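Long-range contacts in response regulator FixJ (Bradyrhizobium japonicum, PDB 5XSO), which induces, once activated by FixL, expression of nifA, which activates nif and fix genes, and of fixK, which is needed for FixN activation: residues V66-L77 with L100-A109; R149-V160 with Y187-Q196. All blocks are in the same frame, centred on the assembly; numbering follows the deposited sequence. Where two conformers were deposited one is given.

Contact 1. Residues V66-L77 with L100-A109; sequences VRMPGLDGIELL and LAVEAMKLGA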
loop_
_atom_site.group_PDB
_atom_site.type_symbol
_atom_site.label_atom_id
_atom_site.label_comp_id
_atom_site.label_asym_id
_atom_site.label_seq_id
_atom_site.Cartn_x
_atom_site.Cartn_y
_atom_site.Cartn_z
ATOM N N VAL A 66 14.989 -4.072 -12.298
ATOM C CA VAL A 66 14.124 -5.234 -12.302
ATOM C C VAL A 66 14.859 -6.450 -11.782
ATOM O O VAL A 66 14.227 -7.388 -11.271
ATOM C CB VAL A 66 13.580 -5.520 -13.718
ATOM C CG1 VAL A 66 14.736 -5.776 -14.711
ATOM C CG2 VAL A 66 12.649 -6.676 -13.694
ATOM N N ARG A 67 16.180 -6.495 -11.959
ATOM C CA ARG A 67 16.956 -7.665 -11.555
ATOM C C ARG A 67 18.038 -7.328 -10.529
ATOM O O ARG A 67 19.165 -7.805 -10.609
ATOM C CB ARG A 67 17.530 -8.361 -12.786
ATOM C CG ARG A 67 16.461 -9.266 -13.352
ATOM C CD ARG A 67 16.855 -9.981 -14.586
ATOM N NE ARG A 67 17.881 -10.957 -14.314
ATOM C CZ ARG A 67 18.256 -11.885 -15.177
ATOM N NH1 ARG A 67 17.661 -11.957 -16.368
ATOM N NH2 ARG A 67 19.216 -12.743 -14.850
ATOM N N MET A 68 17.692 -6.512 -9.538
ATOM C CA MET A 68 18.542 -6.298 -8.370
ATOM C C MET A 68 18.934 -7.639 -7.759
ATOM O O MET A 68 18.043 -8.439 -7.424
ATOM C CB MET A 68 17.800 -5.466 -7.334
ATOM C CG MET A 68 17.980 -4.016 -7.541
ATOM S SD MET A 68 19.703 -3.569 -7.319
ATOM C CE MET A 68 19.936 -3.471 -5.543
ATOM N N PRO A 69 20.228 -7.943 -7.641
ATOM C CA PRO A 69 20.639 -9.187 -6.957
ATOM C C PRO A 69 20.070 -9.255 -5.542
ATOM O O PRO A 69 20.321 -8.386 -4.709
ATOM C CB PRO A 69 22.171 -9.105 -6.955
ATOM C CG PRO A 69 22.506 -7.655 -7.298
ATOM C CD PRO A 69 21.377 -7.168 -8.146
ATOM N N GLY A 70 19.253 -10.274 -5.288
ATOM C CA GLY A 70 18.652 -10.430 -3.978
ATOM C C GLY A 70 17.315 -9.744 -3.776
ATOM O O GLY A 70 16.719 -9.882 -2.701
ATOM N N LEU A 71 16.825 -9.006 -4.764
ATOM C CA LEU A 71 15.486 -8.438 -4.702
ATOM C C LEU A 71 15.080 -8.067 -6.112
ATOM O O LEU A 71 14.954 -6.883 -6.433
ATOM C CB LEU A 71 15.407 -7.203 -3.794
ATOM N N ASP A 72 14.895 -9.065 -6.965
ATOM C CA ASP A 72 14.432 -8.769 -8.311
ATOM C C ASP A 72 13.078 -8.066 -8.232
ATOM O O ASP A 72 12.532 -7.851 -7.141
ATOM C CB ASP A 72 14.391 -10.056 -9.141
ATOM C CG ASP A 72 13.224 -10.958 -8.798
ATOM O OD1 ASP A 72 12.446 -10.647 -7.874
ATOM O OD2 ASP A 72 13.072 -12.002 -9.483
ATOM N N GLY A 73 12.502 -7.722 -9.369
ATOM C CA GLY A 73 11.251 -6.985 -9.333
ATOM C C GLY A 73 10.153 -7.710 -8.583
ATOM O O GLY A 73 9.380 -7.084 -7.847
ATOM N N ILE A 74 10.049 -9.034 -8.777
ATOM C CA ILE A 74 9.022 -9.813 -8.094
ATOM C C ILE A 74 9.254 -9.802 -6.589
ATOM O O ILE A 74 8.317 -9.618 -5.802
ATOM C CB ILE A 74 8.987 -11.253 -8.632
ATOM C CG1 ILE A 74 8.407 -11.282 -10.042
ATOM C CG2 ILE A 74 8.178 -12.167 -7.689
ATOM C CD1 ILE A 74 8.473 -12.671 -10.660
ATOM N N GLU A 75 10.495 -10.051 -6.166
ATOM C CA GLU A 75 10.756 -10.192 -4.735
ATOM C C GLU A 75 10.543 -8.864 -4.022
ATOM O O GLU A 75 9.924 -8.816 -2.943
ATOM C CB GLU A 75 12.177 -10.718 -4.510
ATOM C CG GLU A 75 12.511 -11.134 -3.041
ATOM C CD GLU A 75 11.571 -12.209 -2.448
ATOM O OE1 GLU A 75 11.862 -13.424 -2.599
ATOM O OE2 GLU A 75 10.556 -11.837 -1.810
ATOM N N LEU A 76 11.039 -7.775 -4.625
ATOM C CA LEU A 76 10.811 -6.442 -4.086
ATOM C C LEU A 76 9.325 -6.197 -3.867
ATOM O O LEU A 76 8.895 -5.832 -2.764
ATOM C CB LEU A 76 11.386 -5.408 -5.047
ATOM C CG LEU A 76 11.150 -3.969 -4.600
ATOM C CD1 LEU A 76 11.863 -3.749 -3.302
ATOM C CD2 LEU A 76 11.600 -2.973 -5.690
ATOM N N LEU A 77 8.519 -6.443 -4.902
ATOM C CA LEU A 77 7.080 -6.230 -4.777
ATOM C C LEU A 77 6.469 -7.138 -3.707
ATOM O O LEU A 77 5.639 -6.691 -2.903
ATOM C CB LEU A 77 6.406 -6.446 -6.131
ATOM C CG LEU A 77 6.068 -5.195 -6.939
ATOM C CD1 LEU A 77 5.014 -4.396 -6.177
ATOM C CD2 LEU A 77 7.306 -4.350 -7.198
ATOM N N LEU A 100 9.656 -10.009 -16.727
ATOM C CA LEU A 100 9.787 -9.928 -15.271
ATOM C C LEU A 100 9.147 -8.650 -14.747
ATOM O O LEU A 100 8.419 -8.662 -13.737
ATOM C CB LEU A 100 11.265 -9.995 -14.921
ATOM C CG LEU A 100 11.715 -10.099 -13.466
ATOM C CD1 LEU A 100 10.913 -11.150 -12.728
ATOM C CD2 LEU A 100 13.193 -10.458 -13.494
ATOM N N ALA A 101 9.403 -7.525 -15.434
ATOM C CA ALA A 101 8.690 -6.296 -15.136
ATOM C C ALA A 101 7.185 -6.493 -15.184
ATOM O O ALA A 101 6.447 -5.895 -14.383
ATOM C CB ALA A 101 9.103 -5.205 -16.129
ATOM N N VAL A 102 6.705 -7.305 -16.140
ATOM C CA VAL A 102 5.275 -7.561 -16.210
ATOM C C VAL A 102 4.795 -8.240 -14.923
ATOM O O VAL A 102 3.750 -7.889 -14.367
ATOM C CB VAL A 102 4.948 -8.417 -17.451
ATOM C CG1 VAL A 102 3.516 -8.839 -17.385
ATOM C CG2 VAL A 102 5.172 -7.599 -18.738
ATOM N N GLU A 103 5.543 -9.226 -14.444
ATOM C CA GLU A 103 5.141 -9.905 -13.212
ATOM C C GLU A 103 5.077 -8.912 -12.053
ATOM O O GLU A 103 4.155 -8.956 -11.226
ATOM C CB GLU A 103 6.132 -11.021 -12.885
ATOM C CG GLU A 103 5.872 -12.359 -13.489
ATOM C CD GLU A 103 4.502 -12.922 -13.110
ATOM O OE1 GLU A 103 4.294 -13.274 -11.925
ATOM O OE2 GLU A 103 3.646 -13.005 -14.012
ATOM N N ALA A 104 6.055 -7.997 -11.996
ATOM C CA ALA A 104 6.076 -6.999 -10.943
ATOM C C ALA A 104 4.849 -6.106 -11.009
ATOM O O ALA A 104 4.287 -5.736 -9.963
ATOM C CB ALA A 104 7.356 -6.149 -11.056
ATOM N N MET A 105 4.420 -5.723 -12.212
ATOM C CA MET A 105 3.202 -4.925 -12.244
ATOM C C MET A 105 1.982 -5.735 -11.828
ATOM O O MET A 105 1.073 -5.194 -11.183
ATOM C CB MET A 105 2.957 -4.268 -13.603
ATOM C CG MET A 105 4.058 -3.265 -14.003
ATOM S SD MET A 105 3.639 -2.548 -15.578
ATOM C CE MET A 105 2.208 -1.534 -15.127
ATOM N N LYS A 106 1.952 -7.025 -12.155
ATOM C CA LYS A 106 0.809 -7.821 -11.690
ATOM C C LYS A 106 0.788 -7.881 -10.171
ATOM O O LYS A 106 -0.283 -7.933 -9.564
ATOM C CB LYS A 106 0.859 -9.215 -12.297
ATOM C CG LYS A 106 0.356 -9.216 -13.742
ATOM C CD LYS A 106 0.839 -10.427 -14.573
ATOM C CE LYS A 106 0.712 -11.758 -13.856
ATOM N NZ LYS A 106 0.428 -12.883 -14.827
ATOM N N LEU A 107 1.965 -7.842 -9.537
ATOM C CA LEU A 107 2.067 -7.809 -8.083
ATOM C C LEU A 107 1.891 -6.417 -7.495
ATOM O O LEU A 107 1.849 -6.292 -6.261
ATOM C CB LEU A 107 3.411 -8.385 -7.631
ATOM C CG LEU A 107 3.741 -9.846 -7.978
ATOM C CD1 LEU A 107 5.227 -10.122 -7.860
ATOM C CD2 LEU A 107 2.960 -10.808 -7.077
ATOM N N GLY A 108 1.797 -5.372 -8.324
ATOM C CA GLY A 108 1.473 -4.073 -7.777
ATOM C C GLY A 108 2.361 -2.920 -8.227
ATOM O O GLY A 108 2.037 -1.761 -7.945
ATOM N N ALA A 109 3.454 -3.193 -8.920
ATOM C CA ALA A 109 4.253 -2.066 -9.421
ATOM C C ALA A 109 3.392 -1.185 -10.329
ATOM O O ALA A 109 2.526 -1.679 -11.076
ATOM C CB ALA A 109 5.480 -2.574 -10.192
#

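Contact 2. Residues R149-V160 with Y187-Q196; sequences RVASLSPRERQV and YRANVMTKMQ. With FMT (formic acid), chain I.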
loop_
_atom_site.group_PDB
_atom_site.type_symbol
_atom_site.label_atom_id
_atom_site.label_comp_id
_atom_site.label_asym_id
_atom_site.label_seq_id
_atom_site.Cartn_x
_atom_site.Cartn_y
_atom_site.Cartn_z
ATOM N N ARG A 149 -9.184 -1.168 15.281
ATOM C CA ARG A 149 -10.519 -1.248 15.868
ATOM C C ARG A 149 -11.194 -2.545 15.453
ATOM O O ARG A 149 -11.766 -3.253 16.288
ATOM C CB ARG A 149 -11.360 -0.043 15.440
ATOM C CG ARG A 149 -10.943 1.258 16.116
ATOM C CD ARG A 149 -11.863 2.412 15.663
ATOM N NE ARG A 149 -11.091 3.587 15.286
ATOM C CZ ARG A 149 -11.577 4.655 14.645
ATOM N NH1 ARG A 149 -12.875 4.725 14.326
ATOM N NH2 ARG A 149 -10.765 5.670 14.330
ATOM N N VAL A 150 -11.120 -2.875 14.159
ATOM C CA VAL A 150 -11.746 -4.111 13.672
ATOM C C VAL A 150 -11.119 -5.322 14.346
ATOM O O VAL A 150 -11.821 -6.268 14.721
ATOM C CB VAL A 150 -11.618 -4.206 12.139
ATOM C CG1 VAL A 150 -12.104 -5.594 11.652
ATOM C CG2 VAL A 150 -12.395 -3.047 11.456
ATOM N N ALA A 151 -9.790 -5.312 14.495
ATOM C CA ALA A 151 -9.111 -6.418 15.150
ATOM C C ALA A 151 -9.483 -6.520 16.616
ATOM O O ALA A 151 -9.369 -7.611 17.187
ATOM C CB ALA A 151 -7.581 -6.286 15.004
ATOM N N SER A 152 -9.976 -5.433 17.230
ATOM C CA SER A 152 -10.361 -5.500 18.626
ATOM C C SER A 152 -11.729 -6.158 18.829
ATOM O O SER A 152 -12.052 -6.530 19.963
ATOM C CB SER A 152 -10.380 -4.116 19.275
ATOM O OG SER A 152 -11.513 -3.329 18.902
ATOM N N LEU A 153 -12.536 -6.294 17.777
ATOM C CA LEU A 153 -13.818 -6.990 17.915
ATOM C C LEU A 153 -13.604 -8.463 18.266
ATOM O O LEU A 153 -12.682 -9.094 17.793
ATOM C CB LEU A 153 -14.601 -6.929 16.610
ATOM C CG LEU A 153 -14.784 -5.518 16.056
ATOM C CD1 LEU A 153 -15.551 -5.640 14.726
ATOM C CD2 LEU A 153 -15.612 -4.746 17.087
ATOM N N SER A 154 -14.525 -9.033 19.058
ATOM C CA SER A 154 -14.521 -10.481 19.276
ATOM C C SER A 154 -15.037 -11.149 18.000
ATOM O O SER A 154 -15.577 -10.479 17.097
ATOM C CB SER A 154 -15.425 -10.812 20.458
ATOM O OG SER A 154 -16.802 -10.728 20.030
ATOM N N PRO A 155 -14.904 -12.465 17.887
ATOM C CA PRO A 155 -15.446 -13.135 16.700
ATOM C C PRO A 155 -16.930 -12.911 16.519
ATOM O O PRO A 155 -17.361 -12.648 15.387
ATOM C CB PRO A 155 -15.083 -14.637 16.933
ATOM C CG PRO A 155 -13.841 -14.556 17.743
ATOM C CD PRO A 155 -14.123 -13.420 18.727
ATOM N N ARG A 156 -17.741 -12.970 17.584
ATOM C CA ARG A 156 -19.167 -12.779 17.378
ATOM C C ARG A 156 -19.451 -11.328 17.018
ATOM O O ARG A 156 -20.396 -11.025 16.282
ATOM C CB ARG A 156 -19.929 -13.093 18.650
ATOM C CG ARG A 156 -20.032 -14.616 19.008
ATOM C CD ARG A 156 -20.289 -15.506 17.789
ATOM N NE ARG A 156 -20.564 -16.891 18.181
ATOM C CZ ARG A 156 -21.120 -17.776 17.368
ATOM N NH1 ARG A 156 -21.453 -17.438 16.114
ATOM N NH2 ARG A 156 -21.364 -19.006 17.813
ATOM N N GLU A 157 -18.701 -10.412 17.623
ATOM C CA GLU A 157 -18.880 -8.995 17.274
ATOM C C GLU A 157 -18.578 -8.753 15.806
ATOM O O GLU A 157 -19.274 -7.962 15.140
ATOM C CB GLU A 157 -17.976 -8.121 18.155
ATOM C CG GLU A 157 -18.576 -7.972 19.569
ATOM C CD GLU A 157 -17.541 -7.678 20.604
ATOM O OE1 GLU A 157 -17.916 -7.725 21.781
ATOM O OE2 GLU A 157 -16.369 -7.353 20.291
ATOM N N ARG A 158 -17.540 -9.431 15.278
ATOM C CA ARG A 158 -17.221 -9.287 13.866
ATOM C C ARG A 158 -18.365 -9.818 13.007
ATOM O O ARG A 158 -18.767 -9.179 12.026
ATOM C CB ARG A 158 -15.874 -9.985 13.582
ATOM C CG ARG A 158 -15.510 -10.094 12.135
ATOM C CD ARG A 158 -15.088 -8.705 11.616
ATOM N NE ARG A 158 -14.651 -8.829 10.226
ATOM C CZ ARG A 158 -13.387 -9.013 9.847
ATOM N NH1 ARG A 158 -12.404 -9.081 10.749
ATOM N NH2 ARG A 158 -13.110 -9.134 8.557
ATOM N N GLN A 159 -18.937 -10.974 13.391
ATOM C CA GLN A 159 -20.106 -11.497 12.680
ATOM C C GLN A 159 -21.291 -10.560 12.744
ATOM O O GLN A 159 -22.017 -10.403 11.756
ATOM C CB GLN A 159 -20.523 -12.870 13.261
ATOM C CG GLN A 159 -19.517 -13.956 12.879
ATOM C CD GLN A 159 -19.850 -15.276 13.580
ATOM O OE1 GLN A 159 -20.517 -15.285 14.611
ATOM N NE2 GLN A 159 -19.433 -16.373 13.000
ATOM N N VAL A 160 -21.578 -10.006 13.910
ATOM C CA VAL A 160 -22.694 -9.062 14.032
ATOM C C VAL A 160 -22.452 -7.821 13.174
ATOM O O VAL A 160 -23.352 -7.346 12.480
ATOM C CB VAL A 160 -22.953 -8.694 15.510
ATOM C CG1 VAL A 160 -24.026 -7.539 15.577
ATOM C CG2 VAL A 160 -23.466 -9.936 16.318
ATOM N N TYR A 187 -23.852 -7.387 21.448
ATOM C CA TYR A 187 -22.765 -7.329 20.507
ATOM C C TYR A 187 -22.850 -6.081 19.646
ATOM O O TYR A 187 -21.801 -5.490 19.344
ATOM C CB TYR A 187 -22.753 -8.591 19.625
ATOM C CG TYR A 187 -22.362 -9.851 20.411
ATOM C CD1 TYR A 187 -21.293 -9.842 21.323
ATOM C CD2 TYR A 187 -23.083 -11.036 20.241
ATOM C CE1 TYR A 187 -20.895 -11.055 22.025
ATOM C CE2 TYR A 187 -22.745 -12.211 20.917
ATOM C CZ TYR A 187 -21.646 -12.202 21.813
ATOM O OH TYR A 187 -21.288 -13.352 22.469
ATOM N N ARG A 188 -24.066 -5.698 19.203
ATOM C CA ARG A 188 -24.173 -4.476 18.410
ATOM C C ARG A 188 -23.551 -3.297 19.174
ATOM O O ARG A 188 -22.813 -2.450 18.606
ATOM C CB ARG A 188 -25.658 -4.193 18.128
ATOM C CG ARG A 188 -25.815 -2.879 17.269
ATOM C CD ARG A 188 -27.064 -2.095 17.691
ATOM N NE ARG A 188 -27.178 -0.861 16.871
ATOM C CZ ARG A 188 -27.861 -0.788 15.731
ATOM N NH1 ARG A 188 -28.408 -1.892 15.156
ATOM N NH2 ARG A 188 -27.925 0.408 15.104
ATOM N N ALA A 189 -23.950 -3.157 20.445
ATOM C CA ALA A 189 -23.445 -2.019 21.246
ATOM C C ALA A 189 -21.921 -2.060 21.331
ATOM O O ALA A 189 -21.243 -1.007 21.219
ATOM C CB ALA A 189 -24.025 -2.037 22.651
ATOM N N ASN A 190 -21.359 -3.252 21.561
ATOM C CA ASN A 190 -19.903 -3.390 21.583
ATOM C C ASN A 190 -19.282 -3.032 20.247
ATOM O O ASN A 190 -18.205 -2.392 20.201
ATOM C CB ASN A 190 -19.477 -4.818 21.935
ATOM C CG ASN A 190 -19.897 -5.270 23.354
ATOM O OD1 ASN A 190 -19.849 -6.492 23.695
ATOM N ND2 ASN A 190 -20.379 -4.346 24.145
ATOM N N VAL A 191 -19.900 -3.489 19.140
ATOM C CA VAL A 191 -19.412 -3.105 17.822
ATOM C C VAL A 191 -19.362 -1.578 17.688
ATOM O O VAL A 191 -18.356 -1.000 17.243
ATOM C CB VAL A 191 -20.291 -3.729 16.714
ATOM C CG1 VAL A 191 -19.965 -3.050 15.350
ATOM C CG2 VAL A 191 -19.923 -5.238 16.601
ATOM N N MET A 192 -20.468 -0.913 17.996
ATOM C CA MET A 192 -20.508 0.531 17.789
ATOM C C MET A 192 -19.463 1.235 18.653
ATOM O O MET A 192 -18.793 2.185 18.192
ATOM C CB MET A 192 -21.928 1.029 18.060
ATOM C CG MET A 192 -22.970 0.244 17.216
ATOM S SD MET A 192 -22.699 0.351 15.408
ATOM C CE MET A 192 -23.235 1.980 15.027
ATOM N N THR A 193 -19.288 0.792 19.911
ATOM C CA THR A 193 -18.302 1.424 20.810
ATOM C C THR A 193 -16.863 1.179 20.349
ATOM O O THR A 193 -16.041 2.114 20.300
ATOM C CB THR A 193 -18.506 0.912 22.248
ATOM O OG1 THR A 193 -19.825 1.247 22.662
ATOM C CG2 THR A 193 -17.498 1.592 23.236
ATOM N N LYS A 194 -16.535 -0.070 19.996
ATOM C CA LYS A 194 -15.173 -0.394 19.610
ATOM C C LYS A 194 -14.818 0.253 18.280
ATOM O O LYS A 194 -13.691 0.727 18.098
ATOM C CB LYS A 194 -15.007 -1.918 19.518
ATOM C CG LYS A 194 -14.926 -2.636 20.867
ATOM C CD LYS A 194 -14.704 -4.118 20.642
ATOM C CE LYS A 194 -14.507 -4.869 22.012
ATOM N NZ LYS A 194 -14.250 -6.356 21.793
ATOM N N MET A 195 -15.782 0.351 17.374
ATOM C CA MET A 195 -15.538 0.987 16.091
ATOM C C MET A 195 -15.667 2.507 16.143
ATOM O O MET A 195 -15.232 3.181 15.200
ATOM C CB MET A 195 -16.490 0.436 15.030
ATOM C CG MET A 195 -16.304 -1.015 14.665
ATOM S SD MET A 195 -14.609 -1.444 14.150
ATOM C CE MET A 195 -14.545 -0.331 12.770
ATOM N N GLN A 196 -16.220 3.037 17.222
ATOM C CA GLN A 196 -16.560 4.465 17.346
ATOM C C GLN A 196 -17.459 4.896 16.196
ATOM O O GLN A 196 -17.202 5.891 15.490
ATOM C CB GLN A 196 -15.282 5.316 17.429
ATOM C CG GLN A 196 -14.645 5.054 18.812
ATOM C CD GLN A 196 -15.484 5.662 19.967
ATOM O OE1 GLN A 196 -15.438 6.880 20.186
ATOM N NE2 GLN A 196 -16.238 4.801 20.738
HETATM C C FMT I . -13.072 -8.230 23.969
HETATM O O1 FMT I . -12.240 -8.663 23.163
HETATM O O2 FMT I . -13.162 -7.047 24.315
HETATM O O HOH W 1 -15.044 6.865 14.031
HETATM O O HOH W 2 -11.514 -0.673 19.778
HETATM O O HOH W 3 -16.283 -7.404 23.866
#

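Contact 1. Residues V66-L77 with L100-A109
Leu100 and Ile74 open an apolar seam that runs on to Leu77 and Leu107. Leu100 reaches segment 66-77 because its CG is swung opposite the backbone N (chi1 -173°), and it splits its methyls: Leu100 CD1 meets Ile74 CD1 at 3.5 Å, while CD2 lies 3.5 Å from Arg67 CG. Val66 CG2 packs against Leu100 CG at 3.6 Å. The two branches of Ile74 divide the work as well, CD1 touching Leu100 and Glu103 CB, CG2 resting 3.6 Å from Leu107 CD1. With only an alanine in place of Ile74, a gap would probably open between Leu100 and Leu107, leaving both leucine ends freer to turn. Leu77 CB meets Leu107 CB at 3.9 Å, and Leu77 CD1 comes up to Ala109 N (3.4 Å), beside the Schellman turn at Gly108.

No hydrogen bond crosses the contact. Asp72 OD1, at the N-cap, accepts from Glu75 N at 2.7 Å. The Arg67 side chain is salt-bridged to Asp97; Arg67 is also a probable magnesium ligand with Asp65, in receivers normally through its backbone carbonyl.

Helices 73-77 and 100-106 run nearly parallel (16°), neighbours on one side of a CheY-like receiver sheet, where Val66 and Leu77 also lean on strand 89-93.

Contact 2. Residues R149-V160 with Y187-Q196
The Tyr187 ring carries Arg156 CB over one face, a CH-pi contact 3.8 Å from the centroid and shifted toward the rim. Glu157 CG and Val160 CG2 approach the same ring obliquely. The Arg149 guanidinium takes Met195 O at its edge: Arg149 NH1 donates at 3.0 Å, with Met195 O near the guanidinium plane but NH1 above that of the carbonyl. Arg149 NE pairs with Asp145, and a water links NH1 to Gln196 O.

Glu157 is the knob of the interface, set among Tyr187, Asn190, Val191 and Lys194. Its CG stands anti to the carbonyl carbon (chi1 -77°), and the extended chain carries the carboxylate to Lys194. Glu157 OE2 receives Lys194 NZ on its syn lone pair at 2.8 Å, in a salt bridge. Ser154 N meets Glu157 OE2 from above the carboxylate plane at 2.8 Å, and Ser154 OG accepts from Glu157 N, completing a capping box. Lys194 NZ also donates to Ser152 O at 2.9 Å, shares a water with Glu157 OE1, and bonds weakly to a formate, probably from the crystallisation liquor; together these hold the lysine end.

The Leu153 and Lys194 side chains pass in opposite directions, and Val150 CG2 meets Met195 CE at 3.7 Å. Helices 155-160 and 187-195 cross at 88° in this LuxR-type domain, packing helix 155-166 against helix 184-195, which begins within the probable helix-turn-helix; helix 200-209 covers Val191 and Met195, and helix 170-177 touches Val160.

Overall arrangement
From the N terminus the chain first builds strands 16-20, 40-44 and 61-65 with their helices, then enters contact 1, which closes the excursion through strand 89-93 and joins two successive helices of the receiver fold. Strand 111-114 completes the sheet, and helices 119-138 and 140-152 carry the chain toward the DNA-binding part. Contact 2 opens at the end of the latter and closes the excursion through helix 170-177, tying the end of helix 140-152 and the start of helix 155-166 to helix 184-195. The two contacts follow in series, neither nested nor crossed, with centres about 38 Å apart on opposite sides of the chain's centre. Each belongs to its own domain of this unphosphorylated monomer.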